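Paenibacillus xanthan lyase (Paenibacillus, PDB 6F2P) is a polysaccharide lyase of family 8 that probably trims xanthan side chains by eliminative cleavage of their terminal mannosyl-glucuronosyl linkage. Local coordinates at residues 796-801 with 875-880; 833-838 with 844-849; 723-728 with 732-737. One frame throughout, in Å; residues are numbered along the deposited sequence.

Interaction 1 of 3, residues 796-801 with 875-880; sequences LGFNNN and FRLKTT. With CA (calcium ion), chain D.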
ATOM      1  N   LEU A 796      25.777   6.537  18.590  1.00 31.55           N
ATOM      2  CA  LEU A 796      25.523   6.750  17.167  1.00 26.67           C
ATOM      3  C   LEU A 796      26.509   7.754  16.590  1.00 31.96           C
ATOM      4  O   LEU A 796      26.500   8.932  16.962  1.00 31.11           O
ATOM      5  CB  LEU A 796      24.087   7.226  16.921  1.00 28.96           C
ATOM      6  CG  LEU A 796      23.683   7.249  15.443  1.00 24.67           C
ATOM      7  CD1 LEU A 796      23.812   5.859  14.865  1.00 24.94           C
ATOM      8  CD2 LEU A 796      22.279   7.791  15.233  1.00 15.57           C
ATOM      9  N   GLY A 797      27.359   7.280  15.684  1.00 35.74           N
ATOM     10  CA  GLY A 797      28.376   8.118  15.079  1.00 25.51           C
ATOM     11  C   GLY A 797      27.852   8.767  13.824  1.00 25.67           C
ATOM     12  O   GLY A 797      27.617   8.096  12.826  1.00 30.03           O
ATOM     13  N   PHE A 798      27.642  10.076  13.879  1.00 29.20           N
ATOM     14  CA  PHE A 798      27.269  10.824  12.691  1.00 29.79           C
ATOM     15  C   PHE A 798      28.472  10.816  11.766  1.00 32.81           C
ATOM     16  O   PHE A 798      29.608  10.757  12.233  1.00 39.76           O
ATOM     17  CB  PHE A 798      26.918  12.272  13.036  1.00 27.44           C
ATOM     18  CG  PHE A 798      25.593  12.439  13.716  1.00 28.18           C
ATOM     19  CD1 PHE A 798      25.013  11.392  14.427  1.00 30.31           C
ATOM     20  CD2 PHE A 798      24.916  13.649  13.641  1.00 28.70           C
ATOM     21  CE1 PHE A 798      23.783  11.552  15.063  1.00 22.04           C
ATOM     22  CE2 PHE A 798      23.685  13.819  14.269  1.00 22.00           C
ATOM     23  CZ  PHE A 798      23.117  12.769  14.982  1.00 21.35           C
ATOM     24  N   ASN A 799      28.228  10.876  10.464  1.00 32.71           N
ATOM     25  CA  ASN A 799      29.312  10.945   9.488  1.00 33.27           C
ATOM     26  C   ASN A 799      29.257  12.231   8.685  1.00 33.11           C
ATOM     27  O   ASN A 799      29.817  12.313   7.596  1.00 38.03           O
ATOM     28  CB  ASN A 799      29.272   9.738   8.561  1.00 29.11           C
ATOM     29  CG  ASN A 799      29.773   8.487   9.237  1.00 33.94           C
ATOM     30  OD1 ASN A 799      30.886   8.461   9.762  1.00 36.22           O
ATOM     31  ND2 ASN A 799      28.947   7.443   9.251  1.00 33.07           N
ATOM     32  N   ASN A 800      28.573  13.224   9.246  1.00 31.35           N
ATOM     33  CA  ASN A 800      28.347  14.509   8.599  1.00 32.66           C
ATOM     34  C   ASN A 800      29.613  15.158   8.050  1.00 36.18           C
ATOM     35  O   ASN A 800      30.603  15.305   8.773  1.00 33.45           O
ATOM     36  CB  ASN A 800      27.629  15.451   9.563  1.00 35.22           C
ATOM     37  CG  ASN A 800      26.306  14.880  10.048  1.00 35.13           C
ATOM     38  OD1 ASN A 800      26.165  13.665  10.203  1.00 34.74           O
ATOM     39  ND2 ASN A 800      25.327  15.751  10.278  1.00 30.10           N
ATOM     40  N   ASN A 801      29.551  15.531   6.765  1.00 41.31           N
ATOM     41  CA  ASN A 801      30.679  16.059   5.989  1.00 36.96           C
ATOM     42  C   ASN A 801      30.877  17.543   6.137  1.00 35.27           C
ATOM     43  O   ASN A 801      32.002  18.025   6.132  1.00 42.97           O
ATOM     44  CB  ASN A 801      30.455  15.851   4.486  1.00 35.62           C
ATOM     45  CG  ASN A 801      30.336  14.412   4.101  1.00 41.84           C
ATOM     46  OD1 ASN A 801      29.381  14.025   3.426  1.00 55.69           O
ATOM     47  ND2 ASN A 801      31.315  13.604   4.499  1.00 40.42           N
ATOM     48  N   PHE A 875      13.170  15.354  16.080  1.00 27.76           N
ATOM     49  CA  PHE A 875      14.345  15.988  16.659  1.00 25.20           C
ATOM     50  C   PHE A 875      15.458  15.976  15.621  1.00 22.89           C
ATOM     51  O   PHE A 875      15.996  14.917  15.291  1.00 23.37           O
ATOM     52  CB  PHE A 875      14.818  15.213  17.893  1.00 24.04           C
ATOM     53  CG  PHE A 875      13.953  15.390  19.116  1.00 22.31           C
ATOM     54  CD1 PHE A 875      12.614  15.047  19.100  1.00 22.95           C
ATOM     55  CD2 PHE A 875      14.505  15.849  20.302  1.00 24.39           C
ATOM     56  CE1 PHE A 875      11.835  15.191  20.234  1.00 25.76           C
ATOM     57  CE2 PHE A 875      13.738  15.993  21.432  1.00 19.27           C
ATOM     58  CZ  PHE A 875      12.401  15.663  21.403  1.00 24.82           C
ATOM     59  N   ARG A 876      15.809  17.150  15.107  1.00 29.07           N
ATOM     60  CA  ARG A 876      16.858  17.255  14.092  1.00 32.02           C
ATOM     61  C   ARG A 876      18.132  17.889  14.649  1.00 33.03           C
ATOM     62  O   ARG A 876      18.086  18.933  15.311  1.00 33.25           O
ATOM     63  CB  ARG A 876      16.362  18.062  12.891  1.00 26.57           C
ATOM     64  CG  ARG A 876      17.462  18.470  11.936  1.00 30.28           C
ATOM     65  CD  ARG A 876      16.914  19.242  10.747  1.00 24.54           C
ATOM     66  NE  ARG A 876      15.846  18.516  10.068  1.00 32.36           N
ATOM     67  CZ  ARG A 876      15.478  18.727   8.806  1.00 37.93           C
ATOM     68  NH1 ARG A 876      16.101  19.641   8.074  1.00 33.37           N
ATOM     69  NH2 ARG A 876      14.493  18.017   8.271  1.00 33.76           N
ATOM     70  N   LEU A 877      19.266  17.250  14.385  1.00 25.52           N
ATOM     71  CA  LEU A 877      20.562  17.803  14.766  1.00 21.42           C
ATOM     72  C   LEU A 877      21.357  18.196  13.516  1.00 33.66           C
ATOM     73  O   LEU A 877      21.758  17.338  12.717  1.00 23.29           O
ATOM     74  CB  LEU A 877      21.350  16.811  15.623  1.00 24.06           C
ATOM     75  CG  LEU A 877      20.943  16.630  17.092  1.00 25.34           C
ATOM     76  CD1 LEU A 877      21.715  15.486  17.693  1.00 21.08           C
ATOM     77  CD2 LEU A 877      21.170  17.903  17.906  1.00 20.06           C
ATOM     78  N   LYS A 878      21.574  19.500  13.362  1.00 30.00           N
ATOM     79  CA  LYS A 878      22.166  20.051  12.162  1.00 23.57           C
ATOM     80  C   LYS A 878      23.580  20.557  12.407  1.00 36.06           C
ATOM     81  O   LYS A 878      23.818  21.350  13.324  1.00 35.97           O
ATOM     82  CB  LYS A 878      21.303  21.195  11.635  1.00 28.05           C
ATOM     83  CG  LYS A 878      21.866  21.867  10.387  1.00 31.06           C
ATOM     84  CD  LYS A 878      21.033  23.070   9.964  1.00 35.72           C
ATOM     85  CE  LYS A 878      21.099  24.189  10.996  1.00 44.80           C
ATOM     86  NZ  LYS A 878      20.350  25.398  10.552  1.00 62.37           N
ATOM     87  N   THR A 879      24.517  20.103  11.575  1.00 34.59           N
ATOM     88  CA  THR A 879      25.883  20.601  11.617  1.00 32.74           C
ATOM     89  C   THR A 879      25.898  22.080  11.228  1.00 35.88           C
ATOM     90  O   THR A 879      25.389  22.453  10.173  1.00 35.58           O
ATOM     91  CB  THR A 879      26.791  19.811  10.661  1.00 35.13           C
ATOM     92  OG1 THR A 879      26.782  18.425  11.026  1.00 34.75           O
ATOM     93  CG2 THR A 879      28.217  20.333  10.721  1.00 33.75           C
ATOM     94  N   THR A 880      26.460  22.924  12.090  1.00 37.03           N
ATOM     95  CA  THR A 880      26.484  24.362  11.831  1.00 31.59           C
ATOM     96  C   THR A 880      27.909  24.890  11.743  1.00 36.08           C
ATOM     97  O   THR A 880      28.120  26.053  11.399  1.00 35.82           O
ATOM     98  CB  THR A 880      25.724  25.170  12.911  1.00 26.69           C
ATOM     99  OG1 THR A 880      26.261  24.875  14.205  1.00 39.48           O
ATOM    100  CG2 THR A 880      24.247  24.837  12.898  1.00 28.06           C
TER
HETATM  101 CA    CA D1103      27.298  15.502   3.478  1.00 41.69          CA

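Interaction 2 of 3, residues 833-838 with 844-849; sequences IYQLSI and GSAQDM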
ATOM      1  N   ILE A 833      29.829  21.203  15.513  1.00 33.07           N
ATOM      2  CA  ILE A 833      28.938  22.062  16.289  1.00 34.21           C
ATOM      3  C   ILE A 833      27.517  21.867  15.786  1.00 32.14           C
ATOM      4  O   ILE A 833      27.240  22.070  14.604  1.00 31.92           O
ATOM      5  CB  ILE A 833      29.290  23.554  16.132  1.00 37.96           C
ATOM      6  CG1 ILE A 833      30.717  23.829  16.612  1.00 33.63           C
ATOM      7  CG2 ILE A 833      28.280  24.418  16.872  1.00 27.23           C
ATOM      8  CD1 ILE A 833      31.130  25.264  16.464  1.00 27.43           C
ATOM      9  N   TYR A 834      26.615  21.479  16.681  1.00 31.51           N
ATOM     10  CA  TYR A 834      25.262  21.123  16.270  1.00 29.06           C
ATOM     11  C   TYR A 834      24.168  22.061  16.780  1.00 28.85           C
ATOM     12  O   TYR A 834      24.297  22.665  17.846  1.00 36.89           O
ATOM     13  CB  TYR A 834      24.971  19.669  16.638  1.00 25.49           C
ATOM     14  CG  TYR A 834      25.665  18.696  15.711  1.00 29.13           C
ATOM     15  CD1 TYR A 834      26.990  18.322  15.921  1.00 28.89           C
ATOM     16  CD2 TYR A 834      25.004  18.171  14.608  1.00 29.44           C
ATOM     17  CE1 TYR A 834      27.631  17.443  15.062  1.00 30.68           C
ATOM     18  CE2 TYR A 834      25.638  17.293  13.741  1.00 32.59           C
ATOM     19  CZ  TYR A 834      26.948  16.935  13.971  1.00 31.94           C
ATOM     20  OH  TYR A 834      27.566  16.060  13.110  1.00 28.42           O
ATOM     21  N   GLN A 835      23.109  22.191  15.988  1.00 23.19           N
ATOM     22  CA  GLN A 835      21.925  22.954  16.369  1.00 23.59           C
ATOM     23  C   GLN A 835      20.717  22.031  16.370  1.00 27.03           C
ATOM     24  O   GLN A 835      20.400  21.419  15.352  1.00 34.44           O
ATOM     25  CB  GLN A 835      21.673  24.101  15.385  1.00 25.96           C
ATOM     26  CG  GLN A 835      20.313  24.779  15.553  1.00 25.32           C
ATOM     27  CD  GLN A 835      20.304  25.747  16.721  1.00 38.97           C
ATOM     28  OE1 GLN A 835      21.169  26.620  16.811  1.00 36.61           O
ATOM     29  NE2 GLN A 835      19.337  25.587  17.634  1.00 35.02           N
ATOM     30  N   LEU A 836      20.044  21.927  17.507  1.00 27.58           N
ATOM     31  CA  LEU A 836      18.844  21.107  17.606  1.00 25.52           C
ATOM     32  C   LEU A 836      17.604  21.884  17.176  1.00 29.18           C
ATOM     33  O   LEU A 836      17.429  23.053  17.533  1.00 32.49           O
ATOM     34  CB  LEU A 836      18.654  20.609  19.036  1.00 25.05           C
ATOM     35  CG  LEU A 836      17.324  19.912  19.329  1.00 22.67           C
ATOM     36  CD1 LEU A 836      17.297  18.515  18.715  1.00 21.70           C
ATOM     37  CD2 LEU A 836      17.070  19.854  20.817  1.00 22.28           C
ATOM     38  N   SER A 837      16.753  21.233  16.393  1.00 26.01           N
ATOM     39  CA  SER A 837      15.442  21.776  16.078  1.00 25.03           C
ATOM     40  C   SER A 837      14.402  20.699  16.342  1.00 25.34           C
ATOM     41  O   SER A 837      14.699  19.508  16.260  1.00 24.55           O
ATOM     42  CB  SER A 837      15.364  22.256  14.623  1.00 27.22           C
ATOM     43  OG  SER A 837      15.498  21.188  13.697  1.00 26.83           O
ATOM     44  N   ILE A 838      13.189  21.113  16.685  1.00 23.27           N
ATOM     45  CA  ILE A 838      12.095  20.175  16.853  1.00 22.65           C
ATOM     46  C   ILE A 838      10.954  20.672  15.999  1.00 25.99           C
ATOM     47  O   ILE A 838      10.543  21.824  16.118  1.00 27.21           O
ATOM     48  CB  ILE A 838      11.633  20.078  18.322  1.00 29.05           C
ATOM     49  CG1 ILE A 838      12.754  19.524  19.200  1.00 27.42           C
ATOM     50  CG2 ILE A 838      10.401  19.200  18.439  1.00 22.76           C
ATOM     51  CD1 ILE A 838      12.477  19.625  20.679  1.00 23.10           C
ATOM     52  N   GLY A 844      17.148  26.362  21.531  1.00 28.21           N
ATOM     53  CA  GLY A 844      18.400  26.822  22.098  1.00 24.44           C
ATOM     54  C   GLY A 844      19.381  27.314  21.053  1.00 27.13           C
ATOM     55  O   GLY A 844      19.030  27.463  19.882  1.00 35.69           O
ATOM     56  N   SER A 845      20.613  27.569  21.478  1.00 27.77           N
ATOM     57  CA  SER A 845      21.674  27.966  20.566  1.00 25.35           C
ATOM     58  C   SER A 845      22.446  26.732  20.099  1.00 29.53           C
ATOM     59  O   SER A 845      22.194  25.624  20.565  1.00 35.47           O
ATOM     60  CB  SER A 845      22.610  28.987  21.233  1.00 30.72           C
ATOM     61  OG  SER A 845      23.151  28.504  22.452  1.00 29.58           O
ATOM     62  N   ALA A 846      23.378  26.912  19.170  1.00 34.26           N
ATOM     63  CA  ALA A 846      24.166  25.782  18.688  1.00 34.65           C
ATOM     64  C   ALA A 846      25.195  25.390  19.736  1.00 34.43           C
ATOM     65  O   ALA A 846      25.708  26.243  20.460  1.00 42.39           O
ATOM     66  CB  ALA A 846      24.838  26.106  17.344  1.00 26.49           C
ATOM     67  N   GLN A 847      25.485  24.099  19.824  1.00 29.29           N
ATOM     68  CA  GLN A 847      26.395  23.605  20.843  1.00 30.19           C
ATOM     69  C   GLN A 847      27.650  23.048  20.208  1.00 35.92           C
ATOM     70  O   GLN A 847      27.587  22.140  19.377  1.00 37.56           O
ATOM     71  CB  GLN A 847      25.720  22.508  21.665  1.00 32.94           C
ATOM     72  CG  GLN A 847      24.561  22.995  22.512  1.00 38.06           C
ATOM     73  CD  GLN A 847      24.995  23.414  23.903  1.00 37.66           C
ATOM     74  OE1 GLN A 847      26.153  23.239  24.290  1.00 39.56           O
ATOM     75  NE2 GLN A 847      24.063  23.963  24.666  1.00 40.13           N
ATOM     76  N   ASP A 848      28.796  23.591  20.595  1.00 31.94           N
ATOM     77  CA  ASP A 848      30.061  23.033  20.146  1.00 32.83           C
ATOM     78  C   ASP A 848      30.340  21.767  20.962  1.00 34.53           C
ATOM     79  O   ASP A 848      30.656  21.827  22.163  1.00 32.34           O
ATOM     80  CB  ASP A 848      31.187  24.073  20.246  1.00 27.13           C
ATOM     81  CG  ASP A 848      32.567  23.472  20.073  1.00 33.28           C
ATOM     82  OD1 ASP A 848      32.689  22.370  19.493  1.00 34.08           O
ATOM     83  OD2 ASP A 848      33.540  24.111  20.526  1.00 42.63           O
ATOM     84  N   MET A 849      30.209  20.627  20.284  1.00 30.37           N
ATOM     85  CA  MET A 849      30.297  19.312  20.906  1.00 28.31           C
ATOM     86  C   MET A 849      31.731  18.795  21.005  1.00 31.72           C
ATOM     87  O   MET A 849      31.949  17.632  21.345  1.00 32.58           O
ATOM     88  CB  MET A 849      29.455  18.310  20.118  1.00 34.04           C
ATOM     89  CG  MET A 849      28.028  18.749  19.853  1.00 30.73           C
ATOM     90  SD  MET A 849      27.058  18.585  21.344  1.00 46.88           S
ATOM     91  CE  MET A 849      25.385  18.701  20.729  1.00 26.43           C
TER
HETATM   92  O   HOH W   1      20.523  23.614  19.787  1.00 32.67           O

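Interaction 3 of 3, residues 723-728 with 732-737; sequences TVIQYY and KFKVNV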
ATOM      1  N   THR A 723      -0.333  -0.112  20.992  1.00 19.33           N
ATOM      2  CA  THR A 723      -0.156   0.054  22.426  1.00 20.05           C
ATOM      3  C   THR A 723      -1.403   0.696  22.991  1.00 19.03           C
ATOM      4  O   THR A 723      -1.694   1.849  22.682  1.00 21.32           O
ATOM      5  CB  THR A 723       1.035   0.967  22.747  1.00 22.98           C
ATOM      6  OG1 THR A 723       2.242   0.375  22.251  1.00 26.39           O
ATOM      7  CG2 THR A 723       1.159   1.172  24.243  1.00 14.17           C
ATOM      8  N   VAL A 724      -2.150  -0.049  23.803  1.00 18.63           N
ATOM      9  CA  VAL A 724      -3.372   0.485  24.392  1.00 20.02           C
ATOM     10  C   VAL A 724      -3.039   1.536  25.448  1.00 20.70           C
ATOM     11  O   VAL A 724      -2.169   1.327  26.288  1.00 20.26           O
ATOM     12  CB  VAL A 724      -4.224  -0.622  25.012  1.00 19.77           C
ATOM     13  CG1 VAL A 724      -5.467  -0.031  25.645  1.00 25.58           C
ATOM     14  CG2 VAL A 724      -4.604  -1.626  23.960  1.00 16.87           C
ATOM     15  N   ILE A 725      -3.717   2.676  25.388  1.00 18.85           N
ATOM     16  CA  ILE A 725      -3.433   3.772  26.310  1.00 22.14           C
ATOM     17  C   ILE A 725      -4.537   3.946  27.345  1.00 22.40           C
ATOM     18  O   ILE A 725      -4.266   4.282  28.501  1.00 24.58           O
ATOM     19  CB  ILE A 725      -3.192   5.082  25.546  1.00 20.27           C
ATOM     20  CG1 ILE A 725      -1.986   4.916  24.625  1.00 14.76           C
ATOM     21  CG2 ILE A 725      -2.978   6.249  26.505  1.00 15.59           C
ATOM     22  CD1 ILE A 725      -1.587   6.188  23.935  1.00 24.08           C
ATOM     23  N   GLN A 726      -5.775   3.685  26.939  1.00 20.75           N
ATOM     24  CA  GLN A 726      -6.897   3.803  27.854  1.00 20.25           C
ATOM     25  C   GLN A 726      -8.113   3.024  27.380  1.00 21.16           C
ATOM     26  O   GLN A 726      -8.326   2.883  26.186  1.00 27.61           O
ATOM     27  CB  GLN A 726      -7.268   5.271  28.016  1.00 20.68           C
ATOM     28  CG  GLN A 726      -8.305   5.526  29.079  1.00 22.61           C
ATOM     29  CD  GLN A 726      -8.663   6.979  29.166  1.00 25.60           C
ATOM     30  OE1 GLN A 726      -8.099   7.723  29.969  1.00 30.31           O
ATOM     31  NE2 GLN A 726      -9.591   7.404  28.320  1.00 25.51           N
ATOM     32  N   TYR A 727      -8.911   2.530  28.324  1.00 27.59           N
ATOM     33  CA  TYR A 727     -10.174   1.865  28.019  1.00 24.10           C
ATOM     34  C   TYR A 727     -11.380   2.768  28.274  1.00 24.51           C
ATOM     35  O   TYR A 727     -12.289   2.854  27.451  1.00 22.36           O
ATOM     36  CB  TYR A 727     -10.322   0.606  28.866  1.00 24.42           C
ATOM     37  CG  TYR A 727      -9.240  -0.405  28.623  1.00 30.43           C
ATOM     38  CD1 TYR A 727      -9.043  -0.944  27.357  1.00 28.86           C
ATOM     39  CD2 TYR A 727      -8.418  -0.829  29.655  1.00 23.72           C
ATOM     40  CE1 TYR A 727      -8.054  -1.879  27.126  1.00 28.12           C
ATOM     41  CE2 TYR A 727      -7.426  -1.761  29.437  1.00 26.96           C
ATOM     42  CZ  TYR A 727      -7.245  -2.282  28.169  1.00 34.86           C
ATOM     43  OH  TYR A 727      -6.251  -3.207  27.944  1.00 39.59           O
ATOM     44  N   TYR A 728     -11.390   3.425  29.429  1.00 24.76           N
ATOM     45  CA  TYR A 728     -12.512   4.272  29.812  1.00 23.07           C
ATOM     46  C   TYR A 728     -12.010   5.577  30.434  1.00 20.90           C
ATOM     47  O   TYR A 728     -10.924   5.612  31.002  1.00 27.95           O
ATOM     48  CB  TYR A 728     -13.450   3.516  30.761  1.00 27.87           C
ATOM     49  CG  TYR A 728     -12.756   2.814  31.918  1.00 37.66           C
ATOM     50  CD1 TYR A 728     -12.334   3.524  33.042  1.00 32.22           C
ATOM     51  CD2 TYR A 728     -12.539   1.439  31.895  1.00 36.50           C
ATOM     52  CE1 TYR A 728     -11.705   2.886  34.100  1.00 30.68           C
ATOM     53  CE2 TYR A 728     -11.910   0.791  32.955  1.00 31.70           C
ATOM     54  CZ  TYR A 728     -11.497   1.521  34.050  1.00 35.99           C
ATOM     55  OH  TYR A 728     -10.876   0.884  35.099  1.00 37.78           O
ATOM     56  N   LYS A 732      -8.295   4.769  23.953  1.00 21.09           N
ATOM     57  CA  LYS A 732      -7.103   5.466  23.489  1.00 21.66           C
ATOM     58  C   LYS A 732      -6.011   4.463  23.182  1.00 19.32           C
ATOM     59  O   LYS A 732      -5.748   3.574  23.984  1.00 22.37           O
ATOM     60  CB  LYS A 732      -6.602   6.465  24.538  1.00 21.89           C
ATOM     61  CG  LYS A 732      -7.492   7.683  24.717  1.00 24.26           C
ATOM     62  CD  LYS A 732      -6.842   8.741  25.615  1.00 18.67           C
ATOM     63  CE  LYS A 732      -7.651  10.037  25.593  1.00 22.81           C
ATOM     64  NZ  LYS A 732      -7.122  11.092  26.503  1.00 30.16           N
ATOM     65  N   PHE A 733      -5.381   4.596  22.019  1.00 19.30           N
ATOM     66  CA  PHE A 733      -4.215   3.775  21.706  1.00 16.70           C
ATOM     67  C   PHE A 733      -3.283   4.464  20.732  1.00 18.19           C
ATOM     68  O   PHE A 733      -3.595   5.546  20.238  1.00 20.40           O
ATOM     69  CB  PHE A 733      -4.624   2.396  21.181  1.00 20.67           C
ATOM     70  CG  PHE A 733      -5.348   2.420  19.863  1.00 21.27           C
ATOM     71  CD1 PHE A 733      -6.710   2.683  19.804  1.00 24.08           C
ATOM     72  CD2 PHE A 733      -4.673   2.136  18.681  1.00 21.90           C
ATOM     73  CE1 PHE A 733      -7.385   2.686  18.583  1.00 24.12           C
ATOM     74  CE2 PHE A 733      -5.341   2.139  17.453  1.00 19.23           C
ATOM     75  CZ  PHE A 733      -6.694   2.417  17.406  1.00 19.98           C
ATOM     76  N   LYS A 734      -2.130   3.847  20.476  1.00 20.26           N
ATOM     77  CA  LYS A 734      -1.202   4.341  19.459  1.00 21.05           C
ATOM     78  C   LYS A 734      -0.682   3.173  18.642  1.00 22.63           C
ATOM     79  O   LYS A 734      -0.693   2.039  19.108  1.00 25.30           O
ATOM     80  CB  LYS A 734      -0.037   5.117  20.081  1.00 17.42           C
ATOM     81  CG  LYS A 734       0.869   4.280  20.965  1.00 24.50           C
ATOM     82  CD  LYS A 734       1.911   5.121  21.699  1.00 19.89           C
ATOM     83  CE  LYS A 734       2.758   4.235  22.601  1.00 15.26           C
ATOM     84  NZ  LYS A 734       3.759   4.993  23.392  1.00 16.86           N
ATOM     85  N   VAL A 735      -0.239   3.461  17.421  1.00 24.57           N
ATOM     86  CA  VAL A 735       0.319   2.462  16.521  1.00 16.33           C
ATOM     87  C   VAL A 735       1.722   2.886  16.130  1.00 20.04           C
ATOM     88  O   VAL A 735       1.932   4.040  15.757  1.00 20.52           O
ATOM     89  CB  VAL A 735      -0.475   2.393  15.212  1.00 22.54           C
ATOM     90  CG1 VAL A 735      -0.035   1.188  14.385  1.00 19.36           C
ATOM     91  CG2 VAL A 735      -1.972   2.352  15.485  1.00 21.58           C
ATOM     92  N   ASN A 736       2.684   1.971  16.220  1.00 19.02           N
ATOM     93  CA  ASN A 736       4.017   2.233  15.694  1.00 16.94           C
ATOM     94  C   ASN A 736       4.066   1.775  14.240  1.00 20.50           C
ATOM     95  O   ASN A 736       4.121   0.578  13.958  1.00 21.40           O
ATOM     96  CB  ASN A 736       5.075   1.506  16.516  1.00 12.81           C
ATOM     97  CG  ASN A 736       6.491   1.927  16.153  1.00 20.09           C
ATOM     98  OD1 ASN A 736       6.762   2.373  15.032  1.00 20.82           O
ATOM     99  ND2 ASN A 736       7.410   1.774  17.102  1.00 27.41           N
ATOM    100  N   VAL A 737       4.050   2.725  13.313  1.00 20.28           N
ATOM    101  CA  VAL A 737       3.895   2.379  11.904  1.00 16.55           C
ATOM    102  C   VAL A 737       5.200   2.427  11.130  1.00 15.39           C
ATOM    103  O   VAL A 737       5.178   2.482   9.909  1.00 19.85           O
ATOM    104  CB  VAL A 737       2.874   3.304  11.199  1.00 13.76           C
ATOM    105  CG1 VAL A 737       1.471   3.050  11.726  1.00 12.93           C
ATOM    106  CG2 VAL A 737       3.261   4.769  11.386  1.00 14.53           C
TER

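Interaction 1 of 3, residues 796-801 with 875-880
Phe798 and Leu877 make the apolar half of this contact, reaching toward each other from strands 794-798 and 871-882. CB of Leu877 lies at the edge of the phenyl ring, near its plane, 4.0 Å from Phe798 CE2. The CD1 branch of Leu877 rises to one side of the ring plane, 4.1 Å from Phe798 CZ. The two side chains cross at about a right angle. Val807 and Phe809 also touch Phe798, while Leu893 lies against both it and Leu877, making the pair part of a larger apolar layer.

The polar half is a single side-chain hydrogen bond. Asn800 gives an N-H from ND2 to OG1 of Thr879 at 3.1 Å; the bond is bent, 139° at the hydrogen, and the hydroxyl oxygen lies 26° out of the amide plane. Thr879 holds OG1 beside its own backbone N (chi1 -59°), which brings the oxygen to the approaching amide, and the two side chains slide past each other in opposite directions. Both residues are buried and both also touch Tyr834.

Next along the chain, metal binding takes over. Asn801, whose CB points away from strand 871-882, places OD1 2.5 Å from a calcium ion, whose other protein ligands are Asp780 and Asp805.

No backbone bonds join the two segments, and the CA atoms of Phe798 and Leu877 are 9.9 Å apart. Such spacing, bridged by side chains alone, is that of two facing sheets in a beta sandwich, here with a calcium site just after Asn800.

Interaction 2 of 3, residues 833-838 with 844-849
Ile833 and Asp848 point to the same face of the sheet as a non-hydrogen-bonded antiparallel pair, the CG1 branch of Ile833 running obliquely past CB of Asp848 at 3.7 Å. The CG2 branch goes to Ala846, 3.9 Å from its CB. The carboxylate of Asp848 is engaged elsewhere, by Phe850 N and by Asn883 ND2.

Tyr834 and Gln847 occupy the opposite face as a hydrogen-bonded pair, Gln847 N lying 2.7 Å from Tyr834 O and Tyr834 N 2.9 Å from Gln847 O. The amide end of Gln847 leads away, and it is Met849 that meets the ring: its CG comes to 4.1 Å from CD1 of Tyr834, the side chains about perpendicular.

Gln835 works differently. CG lies anti to the backbone N (chi1 169°) and the chain then bends at chi2, which carries the amide across toward Gly844. There NE2 donates almost straight, 2.9 Å to Gly844 O, the acceptor lying in the amide plane although NE2 stands above the plane of that carbonyl. A second bond, 3.2 Å from NE2 to Leu836 O, also stays in the amide plane, and together they fix the rotation of the group. A nearby water accepts from Leu836 N and donates to Ser845 O. A leucine in place of Gln835 would offer neither carbonyl an N-H, and the segment around Gly844 would probably be less firmly tied to strand 832-838.

Direct ladder bonds at Tyr834 and Gln847, giving way to a glutamine and a water, mark a beta hairpin whose second strand is interrupted, at the edge of a five-stranded antiparallel sheet.

Interaction 3 of 3, residues 723-728 with 732-737
A classic beta bulge interrupts the hairpin of strands 722-726 and 731-736: Ile725 and Gln726 both face Lys732. The oxygen of Lys732 accepts from two successive backbone nitrogens, Ile725 N at 2.6 Å and Gln726 N at 3.0 Å, which come to it from the same face of the carbonyl plane. Lys732 N returns a bond to Gln726 O at 2.9 Å. On the other side of the bulge, Thr723 and Lys734 form a regular hydrogen-bonded pair, with Thr723 N 2.9 Å from Lys734 O.

Gln726 and Lys732 lie alongside each other and point the same way, CB to CB 3.7 Å, with NE2 of Gln726 hydrogen-bonded to Thr730 O, in the turn that follows. Lys734 likewise runs beside Thr723. Its CG stands between the backbone N and the carbonyl carbon (chi1 64°) and the rest of the chain is extended, which carries CE past Thr723 CB at 3.7 Å. Ile725, the extra residue of the bulge, lies against Lys732 O with its CB and sends CG1 to within 3.8 Å of Phe733 CA.

Strand 722-726 is the outermost of its five-stranded sheet, and strand 731-736 is bonded on its other edge to strand 703-708. Val724 and Phe733 face strand 744-750 of the seven-stranded sheet, through Phe749 and Val747, whereas Lys734 reaches out to a salt bridge with Asp812 on strand 806-813.

From the N terminus, interaction 3 comes first: it closes a short hairpin, with three residues between its segments, and is complete before the other two begin. Interaction 1 then opens at 796-801 and closes at 875-880, with 73 residues between, spanning the two sheets of the next beta sandwich. Within that span lies interaction 2, a short hairpin, and no contact crosses another. Interactions 1 and 2 adjoin directly, since strands 871-882 and 832-838 are neighbours in one sheet; Thr880 N is 2.8 Å from Ile833 O, probably a hydrogen bond. Interaction 3 belongs to a separate sheet, its centre about 32 Å from that of interaction 1 and its nearest atoms about 13 Å away.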